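Local structure of zinc chaperone AztD (Citrobacter koseri, 6CMK) at residues T78-Q83 / G87-I92; Y363-D366 / K371-V374. The protein acts as a periplasmic zinc chaperone that hands one zinc ion directly to the solute-binding protein AztC of the AztABCD transport system. All blocks are in the same frame, centred on the assembly; numbering follows the deposited sequence.

Interaction 1 (T78-Q83 / G87-I92); sequences TIFAIQ and GVVSTI
Gln83 reaches across the hairpin to donate an amide N-H to a serine hydroxyl: NE2 of Gln83 hydrogen-bonds OG of Ser90 at 2.9 Å. The same NE2 turns back to donate to O of Ala81 at 3.1 Å. Both acceptors lie close to the amide plane, and the two bonds fix its rotation. O of Ala81 also takes the backbone N-H of Ser90, the two donors arriving from opposite faces of its carbonyl plane. CG1 of Val88 rests 3.4 Å from OE1 of Gln83, an oxygen held by the backbone nitrogens of Lys65 and Gly66. On the other face, CG2 of Thr91 packs obliquely against the Phe80 ring, 3.4 Å from CE2, while OG1 of Thr91 hydrogen-bonds to O of Leu117. With chi1 at -176°, Val89 swings CG1 opposite its own nitrogen, to the edge of the Phe80 ring and 3.8 Å from CG1 of Ile82. Underneath, Ile79-Ile92 and Ala81-Ser90 are antiparallel hydrogen-bonded pairs, and a G1 beta bulge at the turn sets Gly87, at positive phi, and Val88 both opposite Gln83. The hairpin runs between strands 69-72 and 113-120 of one propeller sheet; Phe80, Ile82 and Val89 pack against strands 124-130 and 133-138 of the next.

Interaction 2 (Y363-D366 / K371-V374); sequences YVTD and KIIV
Val364 and Ile373 form an antiparallel hydrogen-bonded pair, with N of Ile373 2.8 Å from O of Val364 and N of Val364 3.0 Å from O of Ile373; N of Asp366 adds a third link to O of Lys371. On the face carrying Tyr363, the phenol ring lies alongside Val374, with CE2 of Tyr363 3.8 Å from CG1 of Val374. CG2 of Ile372 sits at the edge of that ring, near its plane, 4.1 Å from CD2 of Tyr363, and touches CB of Tyr363 at 3.9 Å. The other branch of Ile372, CG1, is anti to the carbonyl carbon (chi1 -58°) and extends beside Thr365, 4.1 Å from its CG2. These two strands are the inner pair of a four-stranded antiparallel blade of the beta propeller, flanked by strands 355-358 and 381-387. Tyr363, Thr365 and Ile372 pack against strands 32-42 and 392-403 of the adjoining sheet, and OH of Tyr363 hydrogen-bonds to O of Ala53. On the opposite face, CB of Asp366 meets CG of Lys371 at 4.0 Å, but their charged ends part: OD1 of Asp366 hydrogen-bonds to OH of Tyr342, whereas NZ of Lys371 forms a salt bridge with Glu385.

How the interactions relate
Both contacts are beta hairpins in separate sheets of the same propeller, with centres 22 Å apart and nearest atoms about 13 Å apart, so they do not touch. Interaction 1 comes first along the chain and is closed well before interaction 2 opens. Between their sheets lies the one that joins strand 32-42 to strand 392-403, bringing the two ends of the modelled chain together, which closes the propeller ring; interaction 2 packs on it directly. The side chain of Ile82 in interaction 1 is about 10 Å from a bound zinc ion, near the high-affinity site 1 ligands His126 and His169, whereas 363-366/371-374 lies away from the annotated zinc sites.

Interaction 1 (T78-Q83 / G87-I92)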
# COMPACT_ATOMS: atom_id res chain seq x y z
N THR B 78 -2.52 -10.35 10.95
CA THR B 78 -2.41 -10.84 12.33
C THR B 78 -3.01 -9.83 13.29
O THR B 78 -2.93 -8.61 13.07
CB THR B 78 -0.96 -11.12 12.72
OG1 THR B 78 -0.17 -9.94 12.58
CG2 THR B 78 -0.38 -12.23 11.84
N ILE B 79 -3.63 -10.37 14.34
CA ILE B 79 -4.17 -9.64 15.48
C ILE B 79 -3.41 -10.13 16.70
O ILE B 79 -3.26 -11.34 16.89
CB ILE B 79 -5.68 -9.92 15.67
CG1 ILE B 79 -6.47 -9.68 14.39
CG2 ILE B 79 -6.23 -9.11 16.84
CD1 ILE B 79 -6.42 -8.29 13.90
N PHE B 80 -2.94 -9.21 17.52
CA PHE B 80 -2.25 -9.57 18.76
C PHE B 80 -3.10 -9.17 19.95
O PHE B 80 -3.69 -8.08 19.97
CB PHE B 80 -0.87 -8.91 18.81
CG PHE B 80 0.09 -9.50 17.80
CD1 PHE B 80 0.06 -9.08 16.49
CD2 PHE B 80 0.98 -10.48 18.17
CE1 PHE B 80 0.93 -9.63 15.56
CE2 PHE B 80 1.85 -11.03 17.24
CZ PHE B 80 1.82 -10.60 15.93
N ALA B 81 -3.18 -10.07 20.92
CA ALA B 81 -4.03 -9.92 22.10
C ALA B 81 -3.11 -9.86 23.31
O ALA B 81 -2.61 -10.90 23.77
CB ALA B 81 -5.04 -11.05 22.19
N ILE B 82 -2.86 -8.65 23.80
CA ILE B 82 -1.93 -8.41 24.89
C ILE B 82 -2.69 -8.56 26.20
O ILE B 82 -3.67 -7.84 26.44
CB ILE B 82 -1.28 -7.02 24.76
CG1 ILE B 82 -0.33 -6.94 23.56
CG2 ILE B 82 -0.47 -6.70 26.02
CD1 ILE B 82 -0.98 -6.82 22.18
N GLN B 83 -2.23 -9.47 27.05
CA GLN B 83 -2.90 -9.82 28.31
C GLN B 83 -1.97 -9.47 29.47
O GLN B 83 -1.25 -10.32 29.99
CB GLN B 83 -3.29 -11.28 28.29
CG GLN B 83 -4.24 -11.63 27.15
CD GLN B 83 -4.10 -13.06 26.68
OE1 GLN B 83 -4.37 -13.99 27.42
NE2 GLN B 83 -3.68 -13.23 25.43
N GLY B 87 0.43 -12.26 31.72
CA GLY B 87 1.82 -12.47 31.35
C GLY B 87 2.03 -13.05 29.97
O GLY B 87 3.03 -13.74 29.74
N VAL B 88 1.13 -12.79 29.03
CA VAL B 88 1.20 -13.45 27.73
C VAL B 88 0.62 -12.53 26.67
O VAL B 88 -0.25 -11.71 26.94
CB VAL B 88 0.44 -14.80 27.75
CG1 VAL B 88 -1.05 -14.57 27.95
CG2 VAL B 88 0.71 -15.59 26.48
N VAL B 89 1.11 -12.69 25.45
CA VAL B 89 0.51 -12.09 24.26
C VAL B 89 0.16 -13.24 23.33
O VAL B 89 1.02 -14.06 23.00
CB VAL B 89 1.46 -11.09 23.58
CG1 VAL B 89 0.76 -10.41 22.41
CG2 VAL B 89 1.98 -10.07 24.58
N SER B 90 -1.11 -13.32 22.95
CA SER B 90 -1.59 -14.33 22.02
C SER B 90 -1.68 -13.72 20.63
O SER B 90 -1.75 -12.51 20.48
CB SER B 90 -2.97 -14.87 22.42
OG SER B 90 -2.93 -15.48 23.69
N THR B 91 -1.68 -14.59 19.63
CA THR B 91 -1.63 -14.16 18.24
C THR B 91 -2.72 -14.87 17.45
O THR B 91 -2.88 -16.09 17.55
CB THR B 91 -0.26 -14.43 17.65
OG1 THR B 91 -0.10 -15.84 17.44
CG2 THR B 91 0.80 -13.96 18.61
N ILE B 92 -3.44 -14.09 16.65
CA ILE B 92 -4.57 -14.57 15.86
C ILE B 92 -4.26 -14.29 14.39
O ILE B 92 -3.85 -13.18 14.04
CB ILE B 92 -5.87 -13.86 16.28
CG1 ILE B 92 -6.27 -14.27 17.70
CG2 ILE B 92 -7.01 -14.17 15.30
CD1 ILE B 92 -7.32 -13.35 18.33

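Interaction 2 (Y363-D366 / K371-V374)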
# COMPACT_ATOMS: atom_id res chain seq x y z
N TYR B 363 -17.81 1.65 14.09
CA TYR B 363 -18.26 0.70 15.10
C TYR B 363 -17.88 1.23 16.47
O TYR B 363 -16.72 1.58 16.71
CB TYR B 363 -17.64 -0.69 14.88
CG TYR B 363 -17.99 -1.27 13.54
CD1 TYR B 363 -17.32 -0.85 12.40
CD2 TYR B 363 -19.02 -2.19 13.41
CE1 TYR B 363 -17.65 -1.35 11.16
CE2 TYR B 363 -19.35 -2.70 12.16
CZ TYR B 363 -18.65 -2.27 11.05
OH TYR B 363 -18.97 -2.77 9.80
N VAL B 364 -18.85 1.27 17.38
CA VAL B 364 -18.64 1.78 18.73
C VAL B 364 -19.13 0.73 19.70
O VAL B 364 -20.31 0.37 19.69
CB VAL B 364 -19.38 3.12 18.96
CG1 VAL B 364 -19.16 3.59 20.40
CG2 VAL B 364 -18.91 4.18 17.97
N THR B 365 -18.22 0.22 20.54
CA THR B 365 -18.65 -0.74 21.54
C THR B 365 -19.40 -0.03 22.65
O THR B 365 -19.10 1.12 23.00
CB THR B 365 -17.46 -1.51 22.12
OG1 THR B 365 -16.53 -0.60 22.72
CG2 THR B 365 -16.77 -2.30 21.02
N ASP B 366 -20.41 -0.71 23.18
CA ASP B 366 -21.23 -0.20 24.28
C ASP B 366 -21.20 -1.30 25.33
O ASP B 366 -22.16 -2.08 25.45
CB ASP B 366 -22.65 0.13 23.82
CG ASP B 366 -23.42 0.91 24.86
OD1 ASP B 366 -22.98 0.94 26.02
OD2 ASP B 366 -24.48 1.50 24.52
N LYS B 371 -23.47 -4.60 23.33
CA LYS B 371 -23.73 -4.40 21.91
C LYS B 371 -22.65 -3.52 21.30
O LYS B 371 -21.86 -2.88 22.00
CB LYS B 371 -25.12 -3.79 21.66
CG LYS B 371 -25.33 -2.37 22.17
CD LYS B 371 -26.80 -1.90 22.01
CE LYS B 371 -27.78 -2.75 22.82
NZ LYS B 371 -29.22 -2.43 22.57
N ILE B 372 -22.60 -3.54 19.97
CA ILE B 372 -21.80 -2.64 19.16
C ILE B 372 -22.75 -1.84 18.30
O ILE B 372 -23.60 -2.42 17.61
CB ILE B 372 -20.79 -3.40 18.29
CG1 ILE B 372 -19.88 -4.27 19.16
CG2 ILE B 372 -19.98 -2.43 17.42
CD1 ILE B 372 -19.03 -5.25 18.37
N ILE B 373 -22.63 -0.51 18.33
CA ILE B 373 -23.42 0.37 17.47
C ILE B 373 -22.70 0.53 16.14
O ILE B 373 -21.47 0.72 16.11
CB ILE B 373 -23.66 1.74 18.14
CG1 ILE B 373 -24.20 1.58 19.56
CG2 ILE B 373 -24.59 2.58 17.27
CD1 ILE B 373 -25.37 0.63 19.70
N VAL B 374 -23.45 0.48 15.04
CA VAL B 374 -22.87 0.59 13.70
C VAL B 374 -23.41 1.86 13.05
O VAL B 374 -24.63 2.04 12.96
CB VAL B 374 -23.21 -0.64 12.83
CG1 VAL B 374 -22.47 -0.57 11.51
CG2 VAL B 374 -22.87 -1.93 13.56